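Local coordinates for uncharacterized protein (Bacteroides ovatus, PDB 4ID2) that is of unknown function but belongs to the DUF4738 family and folds into a beta-barrel-like body that assembles as four chains, at residues L57-N62 / T67-K72; S96-N101 / L134-S139; S47-T52 / I121-S126. All blocks are in the same frame, centred on the assembly; numbering follows the deposited sequence. Where two conformers were deposited one is given.

Contact 1. Residues L57-N62 / T67-K72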
# COMPACT_ATOMS: atom_id res chain seq x y z
N LEU A 57 -25.43 -12.80 11.52
CA LEU A 57 -24.94 -12.04 10.36
C LEU A 57 -25.01 -12.86 9.07
O LEU A 57 -24.95 -14.10 9.14
CB LEU A 57 -23.48 -11.60 10.59
CG LEU A 57 -23.25 -10.54 11.65
CD1 LEU A 57 -21.76 -10.26 11.81
CD2 LEU A 57 -24.00 -9.26 11.31
N PRO A 58 -25.06 -12.22 7.88
CA PRO A 58 -25.05 -13.00 6.63
C PRO A 58 -23.73 -13.76 6.46
O PRO A 58 -22.66 -13.23 6.78
CB PRO A 58 -25.23 -11.96 5.52
CG PRO A 58 -25.26 -10.64 6.15
CD PRO A 58 -25.11 -10.76 7.63
N HIS A 59 -23.81 -15.00 5.96
CA HIS A 59 -22.62 -15.82 5.74
C HIS A 59 -21.85 -15.29 4.54
O HIS A 59 -22.42 -14.63 3.67
CB HIS A 59 -23.00 -17.29 5.52
CG HIS A 59 -23.72 -17.91 6.67
ND1 HIS A 59 -24.60 -18.97 6.48
CD2 HIS A 59 -23.71 -17.58 7.97
CE1 HIS A 59 -25.07 -19.26 7.69
NE2 HIS A 59 -24.56 -18.45 8.61
N VAL A 60 -20.56 -15.62 4.49
CA VAL A 60 -19.65 -15.22 3.41
C VAL A 60 -19.24 -16.48 2.67
O VAL A 60 -18.70 -17.40 3.28
CB VAL A 60 -18.44 -14.45 3.98
CG1 VAL A 60 -17.53 -13.96 2.86
CG2 VAL A 60 -18.91 -13.28 4.83
N THR A 61 -19.51 -16.53 1.36
CA THR A 61 -19.18 -17.67 0.51
C THR A 61 -18.03 -17.24 -0.42
O THR A 61 -18.11 -16.17 -1.04
CB THR A 61 -20.45 -18.20 -0.20
OG1 THR A 61 -20.21 -19.53 -0.66
CG2 THR A 61 -20.93 -17.31 -1.36
N ASN A 62 -16.95 -18.03 -0.47
CA ASN A 62 -15.77 -17.73 -1.30
C ASN A 62 -15.94 -18.36 -2.70
O ASN A 62 -16.98 -18.97 -2.98
CB ASN A 62 -14.47 -18.21 -0.61
CG ASN A 62 -14.32 -19.70 -0.44
OD1 ASN A 62 -15.28 -20.47 -0.51
ND2 ASN A 62 -13.10 -20.14 -0.17
N THR A 67 -18.65 -21.98 2.85
CA THR A 67 -19.38 -20.91 3.52
C THR A 67 -18.76 -20.64 4.90
O THR A 67 -18.55 -21.57 5.68
CB THR A 67 -20.87 -21.27 3.63
OG1 THR A 67 -21.01 -22.63 4.03
CG2 THR A 67 -21.60 -21.06 2.32
N TYR A 68 -18.49 -19.36 5.20
CA TYR A 68 -17.90 -18.92 6.46
C TYR A 68 -18.88 -18.04 7.24
O TYR A 68 -19.52 -17.17 6.64
CB TYR A 68 -16.61 -18.13 6.20
CG TYR A 68 -15.53 -18.95 5.52
CD1 TYR A 68 -15.52 -19.11 4.14
CD2 TYR A 68 -14.52 -19.56 6.25
CE1 TYR A 68 -14.54 -19.87 3.50
CE2 TYR A 68 -13.53 -20.32 5.63
CZ TYR A 68 -13.54 -20.47 4.25
OH TYR A 68 -12.58 -21.22 3.60
N VAL A 69 -19.00 -18.25 8.57
CA VAL A 69 -19.84 -17.39 9.41
C VAL A 69 -19.00 -16.16 9.79
O VAL A 69 -17.80 -16.29 10.08
CB VAL A 69 -20.43 -18.13 10.65
CG1 VAL A 69 -19.39 -18.32 11.74
CG2 VAL A 69 -21.62 -17.38 11.23
N ASP A 70 -19.61 -14.97 9.73
CA ASP A 70 -18.92 -13.72 10.03
C ASP A 70 -18.84 -13.50 11.55
O ASP A 70 -19.51 -14.20 12.32
CB ASP A 70 -19.64 -12.55 9.34
CG ASP A 70 -18.81 -11.30 9.12
OD1 ASP A 70 -17.66 -11.25 9.62
OD2 ASP A 70 -19.32 -10.37 8.49
N ASN A 71 -18.00 -12.54 11.99
CA ASN A 71 -17.80 -12.26 13.41
C ASN A 71 -18.31 -10.90 13.85
O ASN A 71 -18.45 -9.99 13.04
CB ASN A 71 -16.30 -12.32 13.74
CG ASN A 71 -15.64 -13.61 13.35
OD1 ASN A 71 -15.84 -14.65 13.97
ND2 ASN A 71 -14.83 -13.58 12.30
N LYS A 72 -18.53 -10.78 15.16
CA LYS A 72 -18.83 -9.52 15.84
C LYS A 72 -17.67 -9.28 16.79
O LYS A 72 -17.06 -10.25 17.26
CB LYS A 72 -20.18 -9.54 16.58
CG LYS A 72 -20.27 -10.48 17.78
CD LYS A 72 -21.67 -10.43 18.40
CE LYS A 72 -21.79 -11.36 19.59
NZ LYS A 72 -23.11 -11.25 20.25
O HOH W 1 -21.70 -10.96 7.36

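Contact 2. Residues S96-N101 / L134-S139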
# COMPACT_ATOMS: atom_id res chain seq x y z
N SER A 96 -19.42 2.99 5.46
CA SER A 96 -19.23 4.36 4.99
C SER A 96 -17.87 4.57 4.30
O SER A 96 -17.75 5.55 3.57
CB SER A 96 -19.35 5.33 6.16
OG SER A 96 -18.40 5.03 7.17
N VAL A 97 -16.86 3.70 4.53
CA VAL A 97 -15.52 3.87 3.93
C VAL A 97 -15.00 2.61 3.18
O VAL A 97 -13.85 2.61 2.78
CB VAL A 97 -14.50 4.34 5.01
CG1 VAL A 97 -14.93 5.65 5.65
CG2 VAL A 97 -14.25 3.27 6.08
N VAL A 98 -15.84 1.57 2.96
CA VAL A 98 -15.46 0.36 2.22
C VAL A 98 -16.58 0.04 1.23
O VAL A 98 -17.75 0.05 1.63
CB VAL A 98 -15.16 -0.85 3.15
CG1 VAL A 98 -14.71 -2.06 2.34
CG2 VAL A 98 -14.11 -0.49 4.20
N ASP A 99 -16.25 -0.24 -0.04
CA ASP A 99 -17.27 -0.53 -1.05
C ASP A 99 -18.00 -1.85 -0.75
O ASP A 99 -17.37 -2.80 -0.30
CB ASP A 99 -16.69 -0.53 -2.48
CG ASP A 99 -15.71 -1.63 -2.81
OD1 ASP A 99 -14.85 -1.94 -1.95
OD2 ASP A 99 -15.76 -2.14 -3.94
N ALA A 100 -19.33 -1.86 -0.95
CA ALA A 100 -20.20 -3.00 -0.65
C ALA A 100 -19.74 -4.32 -1.27
O ALA A 100 -19.91 -5.37 -0.64
CB ALA A 100 -21.62 -2.71 -1.11
N ASN A 101 -19.16 -4.28 -2.49
CA ASN A 101 -18.69 -5.49 -3.18
C ASN A 101 -17.61 -6.20 -2.35
O ASN A 101 -17.78 -7.37 -2.00
CB ASN A 101 -18.16 -5.18 -4.59
N LEU A 134 -5.13 -12.37 2.68
CA LEU A 134 -5.41 -10.99 2.29
C LEU A 134 -6.38 -10.33 3.25
O LEU A 134 -7.36 -10.95 3.67
CB LEU A 134 -5.98 -10.93 0.87
CG LEU A 134 -4.99 -11.05 -0.29
CD1 LEU A 134 -3.93 -12.11 -0.05
CD2 LEU A 134 -5.71 -11.35 -1.57
N TYR A 135 -6.11 -9.07 3.61
CA TYR A 135 -6.99 -8.31 4.49
C TYR A 135 -6.83 -6.82 4.25
O TYR A 135 -5.79 -6.36 3.76
CB TYR A 135 -6.75 -8.66 5.97
CG TYR A 135 -5.41 -8.24 6.50
CD1 TYR A 135 -5.26 -7.03 7.18
CD2 TYR A 135 -4.30 -9.05 6.37
CE1 TYR A 135 -4.03 -6.65 7.71
CE2 TYR A 135 -3.06 -8.67 6.87
CZ TYR A 135 -2.93 -7.47 7.55
OH TYR A 135 -1.70 -7.07 8.05
N MSE A 136 -7.87 -6.06 4.60
CA MSE A 136 -7.92 -4.63 4.37
C MSE A 136 -7.70 -3.88 5.67
O MSE A 136 -8.49 -4.04 6.59
CB MSE A 136 -9.27 -4.26 3.76
CG MSE A 136 -9.43 -2.79 3.48
SE MSE A 136 -11.17 -2.52 2.74
CE MSE A 136 -10.59 -2.64 0.79
N PRO A 137 -6.67 -3.02 5.75
CA PRO A 137 -6.45 -2.26 6.99
C PRO A 137 -7.43 -1.09 7.12
O PRO A 137 -7.69 -0.38 6.15
CB PRO A 137 -5.00 -1.77 6.84
CG PRO A 137 -4.78 -1.69 5.38
CD PRO A 137 -5.64 -2.72 4.73
N LEU A 138 -8.01 -0.93 8.31
CA LEU A 138 -8.96 0.14 8.65
C LEU A 138 -8.59 0.67 10.04
O LEU A 138 -7.74 0.07 10.70
CB LEU A 138 -10.41 -0.41 8.65
CG LEU A 138 -10.87 -1.13 7.38
CD1 LEU A 138 -11.86 -2.25 7.69
CD2 LEU A 138 -11.45 -0.15 6.38
N SER A 139 -9.21 1.77 10.50
CA SER A 139 -8.90 2.28 11.84
C SER A 139 -10.12 2.90 12.53
O SER A 139 -11.03 3.38 11.86
CB SER A 139 -7.77 3.30 11.79
OG SER A 139 -8.10 4.35 10.90

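Contact 3. Residues S47-T52 / I121-S126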
# COMPACT_ATOMS: atom_id res chain seq x y z
N SER A 47 -8.90 -1.58 28.09
CA SER A 47 -9.60 -1.88 26.85
C SER A 47 -9.76 -3.37 26.68
O SER A 47 -8.76 -4.07 26.55
CB SER A 47 -8.83 -1.31 25.67
OG SER A 47 -9.44 -1.62 24.43
N LEU A 48 -11.00 -3.87 26.69
CA LEU A 48 -11.28 -5.29 26.49
C LEU A 48 -11.90 -5.46 25.12
O LEU A 48 -12.87 -4.77 24.81
CB LEU A 48 -12.21 -5.82 27.60
CG LEU A 48 -12.63 -7.30 27.49
CD1 LEU A 48 -11.44 -8.23 27.73
CD2 LEU A 48 -13.75 -7.62 28.46
N VAL A 49 -11.33 -6.36 24.29
CA VAL A 49 -11.85 -6.65 22.96
C VAL A 49 -12.14 -8.14 22.88
O VAL A 49 -11.31 -8.95 23.26
CB VAL A 49 -10.90 -6.19 21.83
CG1 VAL A 49 -11.54 -6.45 20.47
CG2 VAL A 49 -10.57 -4.71 21.97
N SER A 50 -13.35 -8.51 22.40
CA SER A 50 -13.77 -9.91 22.30
C SER A 50 -14.36 -10.20 20.95
O SER A 50 -15.41 -9.63 20.62
CB SER A 50 -14.81 -10.23 23.37
OG SER A 50 -14.31 -10.00 24.68
N ARG A 51 -13.73 -11.10 20.17
CA ARG A 51 -14.26 -11.52 18.88
C ARG A 51 -14.96 -12.85 19.05
O ARG A 51 -14.41 -13.75 19.67
CB ARG A 51 -13.15 -11.65 17.84
CG ARG A 51 -13.66 -11.85 16.42
CD ARG A 51 -12.51 -12.15 15.50
NE ARG A 51 -12.05 -13.53 15.68
CZ ARG A 51 -10.87 -14.00 15.31
NH1 ARG A 51 -10.55 -15.27 15.55
NH2 ARG A 51 -9.99 -13.22 14.68
N THR A 52 -16.18 -12.96 18.53
CA THR A 52 -16.93 -14.21 18.57
C THR A 52 -17.65 -14.36 17.25
O THR A 52 -17.99 -13.35 16.62
CB THR A 52 -17.92 -14.26 19.75
OG1 THR A 52 -18.85 -13.18 19.62
CG2 THR A 52 -17.23 -14.22 21.11
N ILE A 121 -7.75 7.84 20.95
CA ILE A 121 -7.22 6.49 21.08
C ILE A 121 -7.47 5.80 19.75
O ILE A 121 -8.62 5.66 19.36
CB ILE A 121 -7.94 5.77 22.26
CG1 ILE A 121 -7.73 6.55 23.58
CG2 ILE A 121 -7.45 4.32 22.41
CD1 ILE A 121 -8.71 6.26 24.63
N VAL A 122 -6.41 5.34 19.07
CA VAL A 122 -6.52 4.71 17.76
C VAL A 122 -6.43 3.20 17.87
O VAL A 122 -5.52 2.67 18.51
CB VAL A 122 -5.45 5.26 16.79
CG1 VAL A 122 -5.57 4.60 15.41
CG2 VAL A 122 -5.56 6.77 16.67
N TYR A 123 -7.37 2.51 17.20
CA TYR A 123 -7.41 1.05 17.10
C TYR A 123 -7.18 0.64 15.68
O TYR A 123 -7.73 1.26 14.78
CB TYR A 123 -8.77 0.49 17.55
CG TYR A 123 -8.99 0.53 19.04
CD1 TYR A 123 -9.34 1.72 19.68
CD2 TYR A 123 -8.87 -0.61 19.82
CE1 TYR A 123 -9.50 1.77 21.07
CE2 TYR A 123 -9.04 -0.58 21.20
CZ TYR A 123 -9.39 0.61 21.82
OH TYR A 123 -9.56 0.66 23.18
N ALA A 124 -6.38 -0.40 15.45
CA ALA A 124 -6.19 -0.94 14.12
C ALA A 124 -7.29 -1.94 13.91
O ALA A 124 -7.58 -2.70 14.83
CB ALA A 124 -4.82 -1.60 13.99
N ALA A 125 -7.99 -1.87 12.78
CA ALA A 125 -9.10 -2.77 12.48
C ALA A 125 -8.86 -3.44 11.15
O ALA A 125 -8.21 -2.87 10.28
CB ALA A 125 -10.41 -2.00 12.46
N SER A 126 -9.36 -4.67 10.99
CA SER A 126 -9.18 -5.36 9.72
C SER A 126 -10.34 -6.29 9.39
O SER A 126 -10.92 -6.93 10.28
CB SER A 126 -7.89 -6.17 9.72
OG SER A 126 -7.83 -7.08 10.81

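Contact 1. Residues L57-N62 / T67-K72
A short antiparallel beta hairpin joins strand 60-61 to the first part of strand 67-79, and its centre is the pair Val60 and Tyr68. This is a hydrogen-bonded pair: Val60 N donates to Tyr68 O at 2.8 Å, nearly straight at 179°, and Tyr68 N returns a bond of 2.8 Å to Val60 O. The next pair, Thr61 with Thr67, is non-hydrogen-bonded; there the methyl CG2 of Thr67 lies 3.6 Å from OG1 of Thr61. On the Tyr68 side of the sheet the phenol ring reaches along toward Asn62, whose side-chain amide stands at the ring edge near CE1, the two planes 84° apart. The amide oxygen OD1 of Asn62 is bonded within the turn, to Gly65 N. Beyond the pairs the two segments separate, and water 1 spans the gap, donating to Pro58 O and, at 2.7 Å, to Asp70 OD2. CB of Asp70 points toward segment 57-62 and meets Leu57 CD1 at 4.0 Å, while the same methyl reaches Asn71 O at 3.5 Å. OD1 of Asp70 accepts from Leu108 N and, in a bent bond (142°) from above the carboxylate plane, from Asn71 N. Two backbone bonds therefore close the hairpin, and the buried Asp70 carboxylate, with these donors, a water and a weak, long ion pair to Lys91, probably keeps its negative charge.

Contact 2. Residues S96-N101 / L134-S139
Val98 meets strand 134-142 with both of its methyl groups, and its path can be followed outward from the backbone. CB points toward the strand and splits into CG1, anti to the backbone N (chi1 -177°), and CG2, anti to the carbonyl carbon. CG1 lies 3.6 Å from SE of Met136, a selenomethionine. CG2 has two neighbours: the same selenium at 3.9 Å and Leu138 CD2 at 3.5 Å, closer than two methyls normally pack. The selenium thus sits against the fork of the valine. Met136 runs extended as far as SE and then bends at chi3 (-94°), its side chain lying antiparallel alongside that of Val98, whereas Leu138 crosses the valine at about a right angle. Val97 adds a looser touch, CG2 to Leu138 CD2 at 4.4 Å, and also packs on Ile150 of strand 148-158. Met136 further rests on Leu156 of the second subunit, so one residue serves both the core and the interface. With apolar side chains making every contact between the segments, the arrangement is that of a loop leading into a short helix, 100-104, and laid against one face of an antiparallel four-stranded sheet.

Contact 3. Residues S47-T52 / I121-S126
Tyr123 extends its ring from strand 121-128 to strand 43-53, where the phenol oxygen meets the hydroxyl of Ser47. The separation of Ser47 OG and Tyr123 OH is 2.6 Å, a short hydrogen bond in which either oxygen could be the donor. Ser47 OG lies in the plane of the ring, at its edge, and is 3.4 Å from CE2 of Tyr123; the serine therefore comes up beside the hydroxyl and not over the ring. With OG of Ser47 anti to the backbone N (chi1 177°), the hydroxyl extends away from its own strand toward the phenol oxygen. CB of Ser47 lies behind it, 3.3 Å from Tyr123 OH. Two residues along the same strand, Val49 approaches the ring obliquely through CG2, at most a light apolar touch and a doubtful one, since this valine has a second conformer. The backbones remain well apart: the closest CA atoms, those of Ser47 and Tyr123, are 10.4 Å from each other, so the tyrosine supplies most of the reach. All three residues are buried, and the hydrogen bond gives each of the two hydroxyls a partner in an otherwise largely apolar setting, with Ser47 packing also on Leu75, Val49 on Ile73 and Tyr123 on Ile142. Two strands of different sheets, facing each other across the interior and joined through side chains rather than backbone bonds, are consistent with the closed interior of a beta-barrel-like fold.

How the contacts relate
The centre of contact 3 lies about 5 Å from the centre of the chain, and the other two adjoin it through different sheets, contact 1 about 19 Å and contact 2 about 16 Å away between centres. Contact 1 is nested in the loop that contact 3 closes and shares its mixed sheet: Lys72 N lies 3.0 Å from Thr52 O, a probable hydrogen bond between neighbouring strands. Contact 2 uses the four-stranded sheet, where Leu138 N is 2.8 Å from Ala125 O, again a probable hydrogen bond. Contacts 1 and 2 do not touch, their nearest atoms being about 8 Å apart. A sulfate near the Leu57 side chain and an ethanediol near that of Tyr68 probably came from the crystallisation liquor.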